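Local structure of MS5a (Brassica napus, 6L77) at residues Lys111-Glu116 against Asp165-Thr170; Asn185-Ile190 against Ile205-Arg210. The protein is a meiosis-related plant protein with cystatin-like folds, whose precise molecular role is unsettled but which appears to enhance papain rather than inhibit it. All blocks are in the same frame, centred on the assembly; numbering follows the deposited sequence.

Contact 1 (Lys111-Glu116 against Asp165-Thr170); sequences KWPSKE and DVVVET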
loop_
_atom_site.group_PDB
_atom_site.type_symbol
_atom_site.label_atom_id
_atom_site.label_comp_id
_atom_site.label_asym_id
_atom_site.label_seq_id
_atom_site.Cartn_x
_atom_site.Cartn_y
_atom_site.Cartn_z
ATOM N N LYS A 111 -10.959 1.309 14.923
ATOM C CA LYS A 111 -10.748 0.017 15.557
ATOM C C LYS A 111 -10.957 -1.102 14.547
ATOM O O LYS A 111 -11.644 -0.942 13.533
ATOM C CB LYS A 111 -11.697 -0.219 16.748
ATOM C CG LYS A 111 -11.676 0.842 17.831
ATOM C CD LYS A 111 -12.651 0.481 18.947
ATOM C CE LYS A 111 -13.001 1.690 19.804
ATOM N NZ LYS A 111 -11.801 2.367 20.372
ATOM N N TRP A 112 -10.338 -2.237 14.853
ATOM C CA TRP A 112 -10.627 -3.490 14.176
ATOM C C TRP A 112 -12.139 -3.723 14.128
ATOM O O TRP A 112 -12.843 -3.378 15.084
ATOM C CB TRP A 112 -9.958 -4.641 14.934
ATOM C CG TRP A 112 -9.781 -5.877 14.115
ATOM C CD1 TRP A 112 -10.643 -6.934 14.000
ATOM C CD2 TRP A 112 -8.669 -6.171 13.275
ATOM N NE1 TRP A 112 -10.125 -7.872 13.133
ATOM C CE2 TRP A 112 -8.910 -7.427 12.680
ATOM C CE3 TRP A 112 -7.482 -5.496 12.972
ATOM C CZ2 TRP A 112 -8.007 -8.014 11.792
ATOM C CZ3 TRP A 112 -6.593 -6.079 12.098
ATOM C CH2 TRP A 112 -6.860 -7.321 11.513
ATOM N N PRO A 113 -12.668 -4.310 13.050
ATOM C CA PRO A 113 -14.115 -4.574 12.995
ATOM C C PRO A 113 -14.553 -5.521 14.096
ATOM O O PRO A 113 -13.928 -6.557 14.333
ATOM C CB PRO A 113 -14.313 -5.204 11.612
ATOM C CG PRO A 113 -12.932 -5.701 11.208
ATOM C CD PRO A 113 -11.996 -4.682 11.795
ATOM N N SER A 114 -15.656 -5.162 14.745
ATOM C CA SER A 114 -16.282 -5.972 15.778
ATOM C C SER A 114 -17.157 -7.058 15.154
ATOM O O SER A 114 -17.501 -7.017 13.970
ATOM C CB SER A 114 -17.135 -5.101 16.690
ATOM O OG SER A 114 -18.201 -4.529 15.950
ATOM N N LYS A 115 -17.544 -8.028 15.986
ATOM C CA LYS A 115 -18.373 -9.121 15.495
ATOM C C LYS A 115 -19.655 -8.603 14.859
ATOM O O LYS A 115 -20.165 -9.222 13.917
ATOM C CB LYS A 115 -18.689 -10.097 16.636
ATOM C CG LYS A 115 -17.446 -10.529 17.406
ATOM C CD LYS A 115 -17.660 -11.800 18.209
ATOM C CE LYS A 115 -17.864 -13.009 17.309
ATOM N NZ LYS A 115 -17.953 -14.261 18.104
ATOM N N GLU A 116 -20.181 -7.463 15.339
ATOM C CA GLU A 116 -21.437 -6.965 14.793
ATOM C C GLU A 116 -21.260 -6.411 13.383
ATOM O O GLU A 116 -22.213 -6.417 12.597
ATOM C CB GLU A 116 -22.049 -5.905 15.717
ATOM C CG GLU A 116 -21.183 -5.546 16.909
ATOM C CD GLU A 116 -21.486 -4.167 17.433
ATOM O OE1 GLU A 116 -22.242 -3.432 16.760
ATOM O OE2 GLU A 116 -20.965 -3.813 18.510
ATOM N N ASP A 165 -3.048 -11.424 11.114
ATOM C CA ASP A 165 -4.458 -11.455 10.753
ATOM C C ASP A 165 -4.727 -10.298 9.805
ATOM O O ASP A 165 -4.124 -9.227 9.941
ATOM C CB ASP A 165 -5.347 -11.355 12.000
ATOM C CG ASP A 165 -6.793 -11.713 11.721
ATOM O OD1 ASP A 165 -7.084 -12.227 10.614
ATOM O OD2 ASP A 165 -7.638 -11.480 12.618
ATOM N N VAL A 166 -5.604 -10.526 8.828
ATOM C CA VAL A 166 -5.948 -9.507 7.839
ATOM C C VAL A 166 -7.445 -9.597 7.583
ATOM O O VAL A 166 -7.974 -10.692 7.380
ATOM C CB VAL A 166 -5.172 -9.675 6.515
ATOM C CG1 VAL A 166 -5.623 -8.638 5.489
ATOM C CG2 VAL A 166 -3.675 -9.557 6.737
ATOM N N VAL A 167 -8.125 -8.456 7.604
ATOM C CA VAL A 167 -9.531 -8.373 7.229
ATOM C C VAL A 167 -9.649 -7.275 6.183
ATOM O O VAL A 167 -9.063 -6.205 6.345
ATOM C CB VAL A 167 -10.429 -8.071 8.448
ATOM C CG1 VAL A 167 -11.856 -7.734 8.015
ATOM C CG2 VAL A 167 -10.415 -9.253 9.420
ATOM N N VAL A 168 -10.384 -7.540 5.103
ATOM C CA VAL A 168 -10.619 -6.543 4.063
ATOM C C VAL A 168 -12.115 -6.284 3.965
ATOM O O VAL A 168 -12.914 -7.226 3.984
ATOM C CB VAL A 168 -10.066 -6.994 2.696
ATOM C CG1 VAL A 168 -10.366 -5.933 1.642
ATOM C CG2 VAL A 168 -8.556 -7.243 2.781
ATOM N N GLU A 169 -12.491 -5.012 3.851
ATOM C CA GLU A 169 -13.882 -4.623 3.682
ATOM C C GLU A 169 -14.051 -3.945 2.331
ATOM O O GLU A 169 -13.255 -3.070 1.956
ATOM C CB GLU A 169 -14.369 -3.707 4.816
ATOM C CG GLU A 169 -15.826 -3.267 4.626
ATOM C CD GLU A 169 -16.479 -2.676 5.875
ATOM O OE1 GLU A 169 -15.781 -2.479 6.891
ATOM O OE2 GLU A 169 -17.704 -2.415 5.832
ATOM N N THR A 170 -15.083 -4.360 1.600
ATOM C CA THR A 170 -15.436 -3.787 0.311
ATOM C C THR A 170 -16.799 -3.122 0.406
ATOM O O THR A 170 -17.560 -3.336 1.351
ATOM C CB THR A 170 -15.482 -4.848 -0.797
ATOM O OG1 THR A 170 -16.491 -5.807 -0.473
ATOM C CG2 THR A 170 -14.131 -5.551 -0.938
HETATM O O HOH W 1 -10.484 -10.980 12.643
#
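Apolar packing backed by one water bridge lays Trp112 and Pro113, in the loop leading to helix 115-119, over strand 161-170 near one end of the antiparallel sheet. Trp112 carries its CG anti to the backbone N (chi1 -160°), which swings the six-membered part of the indole over the strand. There Trp112 CZ2 lies 3.6 Å from Val167 CG2, approaching obliquely, while Trp112 CH2 comes 3.7 Å from Asp165 O. The Asp165 carboxylate, turned 39° from the indole plane, brings OD2 within 3.6 Å of Trp112 CZ2. One water ties the two polar ends together, accepting from Trp112 NE1 at 3.2 Å and donating to Asp165 OD2 at 2.9 Å. Pro113 works beside the indole: its CD sits over one face of the Trp112 ring near the rim, and its CG meets the other methyl of Val167, CG1, at 3.9 Å. The two branches of one valine are thus shared between tryptophan and proline. A leucine in place of Trp112 would probably open a gap over Val167 CG2 and leave the bridging water without its N-H donor. Neighbouring strands flank the contact: Pro113 also touches Leu125 of strand 124-127 and Tyr189 of strand 186-195, Trp112 reaches Arg191, and Glu169 forms a salt bridge with Arg123, just ahead of strand 124-127.

Contact 2 (Asn185-Ile190 against Ile205-Arg210); sequences NVLVYI and IAIVRR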
loop_
_atom_site.group_PDB
_atom_site.type_symbol
_atom_site.label_atom_id
_atom_site.label_comp_id
_atom_site.label_asym_id
_atom_site.label_seq_id
_atom_site.Cartn_x
_atom_site.Cartn_y
_atom_site.Cartn_z
ATOM N N ASN A 185 -11.827 -0.376 -4.712
ATOM C CA ASN A 185 -11.854 0.237 -3.381
ATOM C C ASN A 185 -11.853 -0.840 -2.301
ATOM O O ASN A 185 -12.664 -1.763 -2.339
ATOM C CB ASN A 185 -13.083 1.123 -3.230
ATOM C CG ASN A 185 -13.012 2.366 -4.094
ATOM O OD1 ASN A 185 -12.006 2.604 -4.761
ATOM N ND2 ASN A 185 -14.079 3.154 -4.093
ATOM N N VAL A 186 -10.927 -0.737 -1.345
ATOM C CA VAL A 186 -10.875 -1.669 -0.222
ATOM C C VAL A 186 -10.496 -0.918 1.045
ATOM O O VAL A 186 -9.836 0.126 1.004
ATOM C CB VAL A 186 -9.877 -2.836 -0.439
ATOM C CG1 VAL A 186 -10.348 -3.801 -1.546
ATOM C CG2 VAL A 186 -8.483 -2.304 -0.744
ATOM N N LEU A 187 -10.916 -1.472 2.180
ATOM C CA LEU A 187 -10.487 -1.036 3.501
ATOM C C LEU A 187 -9.781 -2.225 4.144
ATOM O O LEU A 187 -10.384 -3.292 4.298
ATOM C CB LEU A 187 -11.695 -0.572 4.322
ATOM C CG LEU A 187 -11.522 0.106 5.673
ATOM C CD1 LEU A 187 -10.751 1.387 5.525
ATOM C CD2 LEU A 187 -12.882 0.396 6.285
ATOM N N VAL A 188 -8.500 -2.060 4.487
ATOM C CA VAL A 188 -7.655 -3.177 4.905
ATOM C C VAL A 188 -7.269 -3.001 6.367
ATOM O O VAL A 188 -6.759 -1.946 6.756
ATOM C CB VAL A 188 -6.395 -3.288 4.028
ATOM C CG1 VAL A 188 -5.684 -4.595 4.325
ATOM C CG2 VAL A 188 -6.757 -3.190 2.551
ATOM N N TYR A 189 -7.487 -4.045 7.168
ATOM C CA TYR A 189 -7.072 -4.089 8.568
ATOM C C TYR A 189 -5.981 -5.140 8.693
ATOM O O TYR A 189 -6.206 -6.306 8.352
ATOM C CB TYR A 189 -8.240 -4.455 9.488
ATOM C CG TYR A 189 -9.465 -3.575 9.357
ATOM C CD1 TYR A 189 -10.437 -3.840 8.395
ATOM C CD2 TYR A 189 -9.669 -2.498 10.217
ATOM C CE1 TYR A 189 -11.574 -3.053 8.292
ATOM C CE2 TYR A 189 -10.797 -1.702 10.113
ATOM C CZ TYR A 189 -11.747 -1.989 9.152
ATOM O OH TYR A 189 -12.871 -1.206 9.059
ATOM N N ILE A 190 -4.816 -4.743 9.194
ATOM C CA ILE A 190 -3.669 -5.638 9.264
ATOM C C ILE A 190 -3.189 -5.696 10.700
ATOM O O ILE A 190 -2.780 -4.676 11.265
ATOM C CB ILE A 190 -2.531 -5.189 8.336
ATOM C CG1 ILE A 190 -3.073 -5.003 6.917
ATOM C CG2 ILE A 190 -1.388 -6.224 8.391
ATOM C CD1 ILE A 190 -2.066 -4.446 5.913
ATOM N N ILE A 205 -1.536 -2.707 14.803
ATOM C CA ILE A 205 -2.642 -2.771 13.852
ATOM C C ILE A 205 -2.510 -1.586 12.905
ATOM O O ILE A 205 -2.312 -0.452 13.354
ATOM C CB ILE A 205 -4.015 -2.744 14.555
ATOM C CG1 ILE A 205 -4.238 -4.037 15.348
ATOM C CG2 ILE A 205 -5.140 -2.520 13.546
ATOM C CD1 ILE A 205 -5.472 -4.014 16.243
ATOM N N ALA A 206 -2.612 -1.850 11.601
ATOM C CA ALA A 206 -2.686 -0.803 10.590
ATOM C C ALA A 206 -4.058 -0.841 9.933
ATOM O O ALA A 206 -4.624 -1.918 9.712
ATOM C CB ALA A 206 -1.589 -0.965 9.531
ATOM N N ILE A 207 -4.600 0.334 9.635
ATOM C CA ILE A 207 -5.874 0.457 8.933
ATOM C C ILE A 207 -5.628 1.342 7.721
ATOM O O ILE A 207 -5.152 2.470 7.869
ATOM C CB ILE A 207 -6.971 1.054 9.833
ATOM C CG1 ILE A 207 -7.187 0.166 11.063
ATOM C CG2 ILE A 207 -8.270 1.208 9.049
ATOM C CD1 ILE A 207 -8.178 0.727 12.072
ATOM N N VAL A 208 -5.919 0.831 6.523
ATOM C CA VAL A 208 -5.597 1.553 5.289
ATOM C C VAL A 208 -6.785 1.490 4.341
ATOM O O VAL A 208 -7.261 0.397 4.015
ATOM C CB VAL A 208 -4.355 0.979 4.583
ATOM C CG1 VAL A 208 -4.078 1.788 3.309
ATOM C CG2 VAL A 208 -3.145 0.987 5.497
ATOM N N ARG A 209 -7.250 2.649 3.878
ATOM C CA ARG A 209 -8.261 2.692 2.832
ATOM C C ARG A 209 -7.595 2.956 1.486
ATOM O O ARG A 209 -6.870 3.945 1.325
ATOM C CB ARG A 209 -9.323 3.757 3.098
ATOM C CG ARG A 209 -10.439 3.688 2.059
ATOM C CD ARG A 209 -11.448 4.813 2.208
ATOM N NE ARG A 209 -12.197 4.715 3.453
ATOM C CZ ARG A 209 -12.069 5.552 4.480
ATOM N NH1 ARG A 209 -11.225 6.580 4.417
ATOM N NH2 ARG A 209 -12.807 5.371 5.571
ATOM N N ARG A 210 -7.845 2.072 0.528
ATOM C CA ARG A 210 -7.473 2.284 -0.863
ATOM C C ARG A 210 -8.711 2.724 -1.635
ATOM O O ARG A 210 -9.706 1.992 -1.696
ATOM C CB ARG A 210 -6.900 1.008 -1.488
ATOM C CG ARG A 210 -6.478 1.194 -2.956
ATOM C CD ARG A 210 -6.794 -0.066 -3.780
ATOM N NE ARG A 210 -5.960 -1.200 -3.380
ATOM C CZ ARG A 210 -6.273 -2.479 -3.582
ATOM N NH1 ARG A 210 -7.419 -2.805 -4.170
ATOM N NH2 ARG A 210 -5.433 -3.434 -3.192
#
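Val186 and Arg210 lie side by side in a hydrogen-bonded antiparallel pair, and the arginine runs alongside the valine, following its CG2 methyl from CB to guanidinium. Arg210 CB starts 3.7 Å from Val186 CG2; bends at chi2 (-143°) and chi3 (-68°) then fold CD and NE back along the same methyl, Arg210 NE at 3.8 Å. At the tip the guanidinium lies flat against it, with Val186 CG2 over the centre of one face and 3.6 Å from Arg210 CZ. Arg210 NH1 also nears Val186 CG1, at 4.1 Å. Its nitrogens bond elsewhere: Arg210 NE to Tyr142 OH and NH1 to Arg184 O, and Trp138 makes a cation-pi contact, so this buried charge has both polar and aromatic company. Between the backbones, six hydrogen bonds of 2.8 to 3.0 Å between N and O join Val186 to Arg210, Val188 to Val208 and Ile190 to Ala206. The intervening non-hydrogen-bonded pairs turn to the other face, where Tyr189 CD2 packs on Ile207 CG1 at 3.7 Å and Leu187 CD1 on Arg209 CB at 3.7 Å. Helix 138-150 covers the face carrying Val188, Ile190, Ala206 and Val208. Such regular pairing is that of a beta hairpin, here strands 186-195 and 201-212, with a helix laid on the sheet as in the cystatin-like fold.

In the fold
The centres of contacts 1 and 2 lie about 9 Å apart, and both reach the same antiparallel sheet. Both segments of contact 1 precede those of contact 2 in the sequence. Strand 161-170 of contact 1 neighbours strand 186-195 of contact 2, and Glu169 N to Leu187 O and Val167 O to Tyr189 N, each 2.8 Å, are probable hydrogen bonds between them. Trp112 and Pro113, ahead of helix 115-119, reach both strands, Trp112 CH2 lying 3.4 Å from Tyr189 O. Contact 2 is a buried pairing of two inner strands, whereas contact 1, partly buried, lays a connecting segment against the strand next to the edge strand 124-127, all within the MS5 family region.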